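Local coordinates for 3-oxoacyl-(acyl-carrier protein) synthase II (Thermus thermophilus, PDB 1J3N) that probably catalyses the condensation of acyl chains with malonyl-ACP in fatty acid elongation, as a homodimeric beta-ketoacyl-ACP synthase of the thiolase superfamily, at residues Y74-A79 against A142-R147; P95-T100 against E179-L184; G164-G169 against V256-S261. All coordinates share one frame; numbering follows the deposited sequence.

Contact 1: Y74-A79 against A142-R147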
# COMPACT_ATOMS: atom_id res chain seq x y z
N TYR A 74 -11.06 -13.58 -3.38
CA TYR A 74 -10.10 -14.44 -2.71
C TYR A 74 -9.80 -13.95 -1.30
O TYR A 74 -9.73 -14.74 -0.36
CB TYR A 74 -8.79 -14.52 -3.51
CG TYR A 74 -8.90 -15.24 -4.84
CD1 TYR A 74 -10.07 -15.90 -5.21
CD2 TYR A 74 -7.82 -15.27 -5.72
CE1 TYR A 74 -10.17 -16.58 -6.42
CE2 TYR A 74 -7.90 -15.95 -6.93
CZ TYR A 74 -9.08 -16.60 -7.27
OH TYR A 74 -9.16 -17.29 -8.47
N ALA A 75 -9.64 -12.65 -1.14
CA ALA A 75 -9.35 -12.10 0.19
C ALA A 75 -10.47 -12.38 1.20
O ALA A 75 -10.20 -12.72 2.36
CB ALA A 75 -9.10 -10.62 0.10
N LEU A 76 -11.72 -12.23 0.77
CA LEU A 76 -12.86 -12.47 1.65
C LEU A 76 -12.93 -13.95 2.04
O LEU A 76 -13.23 -14.29 3.18
CB LEU A 76 -14.16 -12.02 0.97
CG LEU A 76 -14.33 -10.50 0.87
CD1 LEU A 76 -15.52 -10.12 0.00
CD2 LEU A 76 -14.50 -9.93 2.27
N ILE A 77 -12.64 -14.82 1.08
CA ILE A 77 -12.66 -16.25 1.33
C ILE A 77 -11.55 -16.64 2.32
O ILE A 77 -11.79 -17.39 3.26
CB ILE A 77 -12.49 -17.05 0.01
CG1 ILE A 77 -13.72 -16.85 -0.88
CG2 ILE A 77 -12.26 -18.53 0.32
CD1 ILE A 77 -13.55 -17.42 -2.29
N ALA A 78 -10.35 -16.11 2.10
CA ALA A 78 -9.23 -16.41 2.99
C ALA A 78 -9.48 -15.86 4.40
O ALA A 78 -9.16 -16.51 5.39
CB ALA A 78 -7.93 -15.83 2.43
N ALA A 79 -10.06 -14.67 4.48
CA ALA A 79 -10.36 -14.07 5.77
C ALA A 79 -11.38 -14.92 6.53
O ALA A 79 -11.25 -15.11 7.74
CB ALA A 79 -10.89 -12.64 5.59
N ALA A 142 -10.95 -3.09 2.83
CA ALA A 142 -12.24 -2.44 3.01
C ALA A 142 -13.41 -3.42 3.06
O ALA A 142 -14.29 -3.31 3.92
CB ALA A 142 -12.47 -1.42 1.90
N HIS A 143 -13.44 -4.36 2.13
CA HIS A 143 -14.53 -5.32 2.10
C HIS A 143 -14.53 -6.23 3.31
O HIS A 143 -15.60 -6.63 3.78
CB HIS A 143 -14.50 -6.13 0.80
CG HIS A 143 -15.29 -5.50 -0.30
ND1 HIS A 143 -16.66 -5.38 -0.25
CD2 HIS A 143 -14.89 -4.89 -1.44
CE1 HIS A 143 -17.08 -4.72 -1.31
NE2 HIS A 143 -16.02 -4.41 -2.05
N ILE A 144 -13.35 -6.57 3.82
CA ILE A 144 -13.28 -7.43 4.99
C ILE A 144 -13.78 -6.66 6.21
O ILE A 144 -14.53 -7.20 7.03
CB ILE A 144 -11.83 -7.92 5.22
CG1 ILE A 144 -11.45 -8.95 4.14
CG2 ILE A 144 -11.71 -8.53 6.61
CD1 ILE A 144 -9.95 -9.19 3.99
N ALA A 145 -13.37 -5.40 6.32
CA ALA A 145 -13.80 -4.55 7.43
C ALA A 145 -15.31 -4.34 7.41
O ALA A 145 -15.96 -4.34 8.46
CB ALA A 145 -13.09 -3.20 7.36
N MET A 146 -15.86 -4.15 6.21
CA MET A 146 -17.29 -3.94 6.05
C MET A 146 -18.12 -5.18 6.37
O MET A 146 -19.15 -5.10 7.03
CB MET A 146 -17.60 -3.47 4.64
CG MET A 146 -17.04 -2.09 4.31
SD MET A 146 -17.55 -1.48 2.71
CE MET A 146 -16.39 -2.28 1.63
N ARG A 147 -17.64 -6.33 5.91
CA ARG A 147 -18.35 -7.58 6.13
C ARG A 147 -18.51 -7.95 7.60
O ARG A 147 -19.56 -8.44 8.01
CB ARG A 147 -17.64 -8.73 5.40
CG ARG A 147 -18.47 -10.01 5.37
CD ARG A 147 -17.75 -11.18 4.72
NE ARG A 147 -18.68 -12.29 4.51
CZ ARG A 147 -18.32 -13.52 4.16
NH1 ARG A 147 -17.05 -13.83 3.99
NH2 ARG A 147 -19.26 -14.45 3.98
O HOH W 1 -14.89 -12.73 4.65
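Leu76 O, on helix 70-86, and Arg147 NH1 stand 3.9 Å apart and are joined through a water. It donates to Leu76 O at 2.7 Å and accepts from Arg147 NH1; the modelled length of that second leg is short enough to be doubtful. With CG anti to the backbone N (chi1 -169°) and the chain extended as far as NE, Arg147 spans the groove between the helices and brings the edge of its guanidinium to this point, where NH1 also bonds Gln80 OE1. The rest is apolar. CD2 of Leu76 lies 3.7 Å from Ile144 CG1 and 4.1 Å from His143 CB, the Leu76 and Ile144 side chains lying alongside in opposite senses. Ile144 in turn lays CD1 against Ala79 CB (3.9 Å) and Ala75 CB (4.2 Å), small residues that let it come close to the helix. The segment axes approach to 9.6 Å and cross at -48°. Ala145 and Met146 meet Ala262 and His266 of the second subunit. Both helices pack on one face of the core sheet, consistent with the layered thiolase fold: Ile144 rests on Thr100 and Val102 of strand 98-103 and, with Ala79, on Leu184 of strand 182-189.

Contact 2: P95-T100 against E179-L184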
# COMPACT_ATOMS: atom_id res chain seq x y z
N PRO A 95 -15.15 -4.95 17.85
CA PRO A 95 -14.93 -4.44 16.49
C PRO A 95 -13.97 -3.27 16.35
O PRO A 95 -13.31 -3.13 15.32
CB PRO A 95 -16.34 -4.12 16.01
CG PRO A 95 -17.06 -3.77 17.29
CD PRO A 95 -16.57 -4.84 18.22
N GLU A 96 -13.89 -2.42 17.37
CA GLU A 96 -13.00 -1.27 17.32
C GLU A 96 -11.55 -1.66 17.51
O GLU A 96 -10.65 -0.87 17.21
CB GLU A 96 -13.36 -0.25 18.41
CG GLU A 96 -14.77 0.29 18.34
CD GLU A 96 -14.94 1.53 19.19
OE1 GLU A 96 -14.44 1.54 20.34
OE2 GLU A 96 -15.59 2.49 18.72
N ARG A 97 -11.32 -2.87 18.01
CA ARG A 97 -9.96 -3.33 18.27
C ARG A 97 -9.46 -4.32 17.23
O ARG A 97 -8.38 -4.91 17.39
CB ARG A 97 -9.91 -3.94 19.67
CG ARG A 97 -10.34 -2.97 20.77
CD ARG A 97 -9.46 -1.74 20.78
NE ARG A 97 -8.05 -2.11 20.93
CZ ARG A 97 -7.03 -1.29 20.71
NH1 ARG A 97 -7.24 -0.04 20.31
NH2 ARG A 97 -5.79 -1.73 20.89
N VAL A 98 -10.23 -4.51 16.17
CA VAL A 98 -9.85 -5.41 15.10
C VAL A 98 -9.51 -4.62 13.85
O VAL A 98 -10.33 -3.85 13.35
CB VAL A 98 -10.98 -6.40 14.76
CG1 VAL A 98 -10.53 -7.29 13.60
CG2 VAL A 98 -11.31 -7.25 15.97
N GLY A 99 -8.29 -4.83 13.37
CA GLY A 99 -7.85 -4.13 12.17
C GLY A 99 -7.80 -5.07 10.99
O GLY A 99 -7.90 -6.30 11.13
N THR A 100 -7.64 -4.48 9.80
CA THR A 100 -7.57 -5.24 8.56
C THR A 100 -6.42 -4.69 7.72
O THR A 100 -6.24 -3.47 7.62
CB THR A 100 -8.90 -5.13 7.78
OG1 THR A 100 -9.24 -3.75 7.61
CG2 THR A 100 -10.03 -5.81 8.52
N GLU A 179 -2.43 -0.11 18.46
CA GLU A 179 -3.47 0.43 17.57
C GLU A 179 -4.58 -0.59 17.34
O GLU A 179 -5.66 -0.26 16.85
CB GLU A 179 -2.87 0.84 16.22
CG GLU A 179 -1.71 1.84 16.33
CD GLU A 179 -1.09 2.19 14.99
OE1 GLU A 179 -0.82 1.26 14.20
OE2 GLU A 179 -0.85 3.39 14.73
N ALA A 180 -4.31 -1.84 17.71
CA ALA A 180 -5.28 -2.92 17.54
C ALA A 180 -4.83 -4.10 18.38
O ALA A 180 -3.65 -4.21 18.73
CB ALA A 180 -5.38 -3.32 16.06
N ASP A 181 -5.77 -4.99 18.70
CA ASP A 181 -5.44 -6.18 19.48
C ASP A 181 -5.44 -7.42 18.61
O ASP A 181 -4.78 -8.41 18.91
CB ASP A 181 -6.44 -6.34 20.62
CG ASP A 181 -6.45 -5.13 21.52
OD1 ASP A 181 -5.34 -4.65 21.82
OD2 ASP A 181 -7.55 -4.67 21.90
N LEU A 182 -6.18 -7.35 17.51
CA LEU A 182 -6.26 -8.47 16.57
C LEU A 182 -6.32 -7.88 15.17
O LEU A 182 -6.97 -6.85 14.95
CB LEU A 182 -7.50 -9.31 16.88
CG LEU A 182 -7.59 -10.72 16.29
CD1 LEU A 182 -8.66 -11.52 17.01
CD2 LEU A 182 -7.88 -10.63 14.79
N VAL A 183 -5.64 -8.50 14.22
CA VAL A 183 -5.64 -8.01 12.85
C VAL A 183 -5.66 -9.14 11.81
O VAL A 183 -4.94 -10.13 11.94
CB VAL A 183 -4.40 -7.12 12.56
CG1 VAL A 183 -4.38 -6.72 11.07
CG2 VAL A 183 -4.43 -5.86 13.44
N LEU A 184 -6.51 -9.00 10.80
CA LEU A 184 -6.54 -9.99 9.73
C LEU A 184 -5.61 -9.38 8.69
O LEU A 184 -5.89 -8.33 8.13
CB LEU A 184 -7.96 -10.15 9.15
CG LEU A 184 -9.10 -10.69 10.03
CD1 LEU A 184 -10.35 -10.83 9.18
CD2 LEU A 184 -8.73 -12.03 10.64
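Two nitrogens of Arg97 hold the Asp181 carboxylate in a salt bridge, NE on OD2 at 2.8 Å and NH2 on OD1 at 3.1 Å. Both bonds are nearly straight (174° at NE) and lie in the guanidinium plane, yet they reach the oxygens from above the carboxylate plane, the two groups being turned 54° apart. A turn at chi2 (-59°) curls the arginine chain round Asp181 OD2, and Ala180 CA sits over one guanidinium face, toward its rim. The Arg97 backbone is held as well: its carbonyl O accepts from Asp181 N at 2.9 Å and from Leu182 N at 3.3 Å. An alanine here in place of Arg97 would probably leave the Asp181 carboxylate without one of its cationic partners and freer to turn.

Further along, Gly99 N donates to Leu182 O at 2.9 Å and Gly99 O accepts from Leu184 N at 3.1 Å, the alternation expected of parallel strands. Gly99 offers no side chain where Val183 CG2 comes within 4.0 Å of its CA. In the second shell Asp181 OD1 also pairs with Arg2, Arg97 NH2 bonds Gly178 O, and Glu179 forms salt bridges with Arg173 and Arg260 of the second subunit. Val98, Leu182, Thr100 and Leu184 share one sheet face, the last two covered by helix 139-148; Val183 faces helix 163-176. This is a parallel strand pair within the core sheet, with helices on both faces, consistent with the thiolase fold.

Contact 3: G164-G169 against V256-S261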
# COMPACT_ATOMS: atom_id res chain seq x y z
N GLY A 164 2.76 -9.42 0.75
CA GLY A 164 2.29 -10.26 1.83
C GLY A 164 3.06 -10.15 3.14
O GLY A 164 2.47 -10.19 4.22
N ALA A 165 4.39 -10.06 3.05
CA ALA A 165 5.22 -9.96 4.24
C ALA A 165 5.19 -8.55 4.84
O ALA A 165 5.19 -8.37 6.06
CB ALA A 165 6.64 -10.37 3.91
N ASP A 166 5.18 -7.55 3.96
CA ASP A 166 5.14 -6.15 4.34
C ASP A 166 3.82 -5.92 5.10
O ASP A 166 3.79 -5.26 6.15
CB ASP A 166 5.17 -5.29 3.06
CG ASP A 166 5.73 -3.89 3.28
OD1 ASP A 166 5.77 -3.41 4.43
OD2 ASP A 166 6.11 -3.26 2.27
N ALA A 167 2.74 -6.48 4.58
CA ALA A 167 1.42 -6.33 5.21
C ALA A 167 1.39 -6.99 6.59
O ALA A 167 0.86 -6.43 7.54
CB ALA A 167 0.34 -6.94 4.31
N LEU A 168 1.94 -8.20 6.69
CA LEU A 168 1.98 -8.92 7.96
C LEU A 168 2.86 -8.20 8.97
O LEU A 168 2.48 -8.05 10.14
CB LEU A 168 2.48 -10.36 7.73
CG LEU A 168 1.42 -11.31 7.17
CD1 LEU A 168 2.02 -12.66 6.80
CD2 LEU A 168 0.32 -11.47 8.23
N GLY A 169 4.03 -7.76 8.53
CA GLY A 169 4.92 -7.04 9.43
C GLY A 169 4.32 -5.72 9.86
O GLY A 169 4.53 -5.27 10.98
N VAL A 256 7.96 -12.83 15.76
CA VAL A 256 8.96 -12.09 16.54
C VAL A 256 9.79 -11.04 15.79
O VAL A 256 10.31 -10.10 16.41
CB VAL A 256 9.92 -13.09 17.21
CG1 VAL A 256 9.14 -14.03 18.12
CG2 VAL A 256 10.65 -13.89 16.16
N GLY A 257 9.95 -11.20 14.49
CA GLY A 257 10.77 -10.23 13.77
C GLY A 257 10.24 -9.77 12.43
O GLY A 257 9.58 -10.52 11.71
N PHE A 258 10.55 -8.52 12.10
CA PHE A 258 10.14 -7.90 10.84
C PHE A 258 11.32 -7.06 10.34
O PHE A 258 11.80 -6.16 11.02
CB PHE A 258 8.90 -7.02 11.10
CG PHE A 258 8.41 -6.28 9.88
CD1 PHE A 258 8.41 -6.87 8.62
CD2 PHE A 258 7.89 -4.99 10.01
CE1 PHE A 258 7.89 -6.19 7.51
CE2 PHE A 258 7.37 -4.31 8.91
CZ PHE A 258 7.37 -4.91 7.66
N GLY A 259 11.81 -7.38 9.15
CA GLY A 259 12.94 -6.64 8.61
C GLY A 259 12.74 -6.23 7.17
O GLY A 259 12.30 -7.03 6.35
N ARG A 260 13.06 -4.98 6.87
CA ARG A 260 12.90 -4.47 5.52
C ARG A 260 14.10 -3.67 5.04
O ARG A 260 14.83 -3.08 5.83
CB ARG A 260 11.65 -3.61 5.45
CG ARG A 260 10.36 -4.40 5.49
CD ARG A 260 9.17 -3.48 5.38
NE ARG A 260 9.19 -2.48 6.44
CZ ARG A 260 8.24 -1.55 6.62
NH1 ARG A 260 7.20 -1.51 5.80
NH2 ARG A 260 8.34 -0.69 7.63
N SER A 261 14.27 -3.65 3.73
CA SER A 261 15.36 -2.91 3.11
C SER A 261 15.01 -2.68 1.64
O SER A 261 13.99 -3.18 1.15
CB SER A 261 16.66 -3.70 3.22
OG SER A 261 16.78 -4.63 2.16
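Phe258 has CG anti to the backbone N (chi1 178°), which swings its ring off strand 253-262 and beneath helix 163-176, while a kink at chi3 (-57°) turns the guanidinium of Arg260 toward Asp166. The ring takes Gly169 over its centre: Gly169 CA stands 3.4 Å from the Phe258 centroid, almost on the normal, a CH-pi contact. A side-chain carbon on Gly169 would fall 2.1 Å from Phe258 CE1 and clash with it, consistent with the close approach depending on the missing side chain. Helix and strand come from the two halves of the condensing-enzyme chain, and their packing is that of the thiolase fold, in which buried helices lie between sheets; in this family the nucleophilic cysteine lies at the N-terminal end of the corresponding helix. Beside the ring, Arg260 NH1 donates to Asp166 OD1 at 2.7 Å in a salt bridge. The bond is bent (135° at the hydrogen) and arrives on the syn side of a carboxylate nearly perpendicular to the guanidinium. That same oxygen lies at the edge of the Phe258 ring, 3.9 Å from CZ. Asp166 OD2 bonds Thr159 and also Ser155 of the second subunit.

Contacts 1 and 2 touch, their centres 14 Å apart: Ile144 CG2 of contact 1 lies 3.7 Å from both Leu184 CD1 and Thr100 CG2 of contact 2, which places the helix pair directly on the parallel strands. Contact 3 does not touch either, its nearest atoms being about 6 Å from contact 2 and about 11 Å from contact 1. It is tied to contact 2 by the chain, since helix 163-176 leads into strand 182-189, and across the dimer, where Arg260 meets Glu179 of the second subunit. All three reach that subunit. Contact 3 is probably nearest the active site, judging by where this family carries its cysteine.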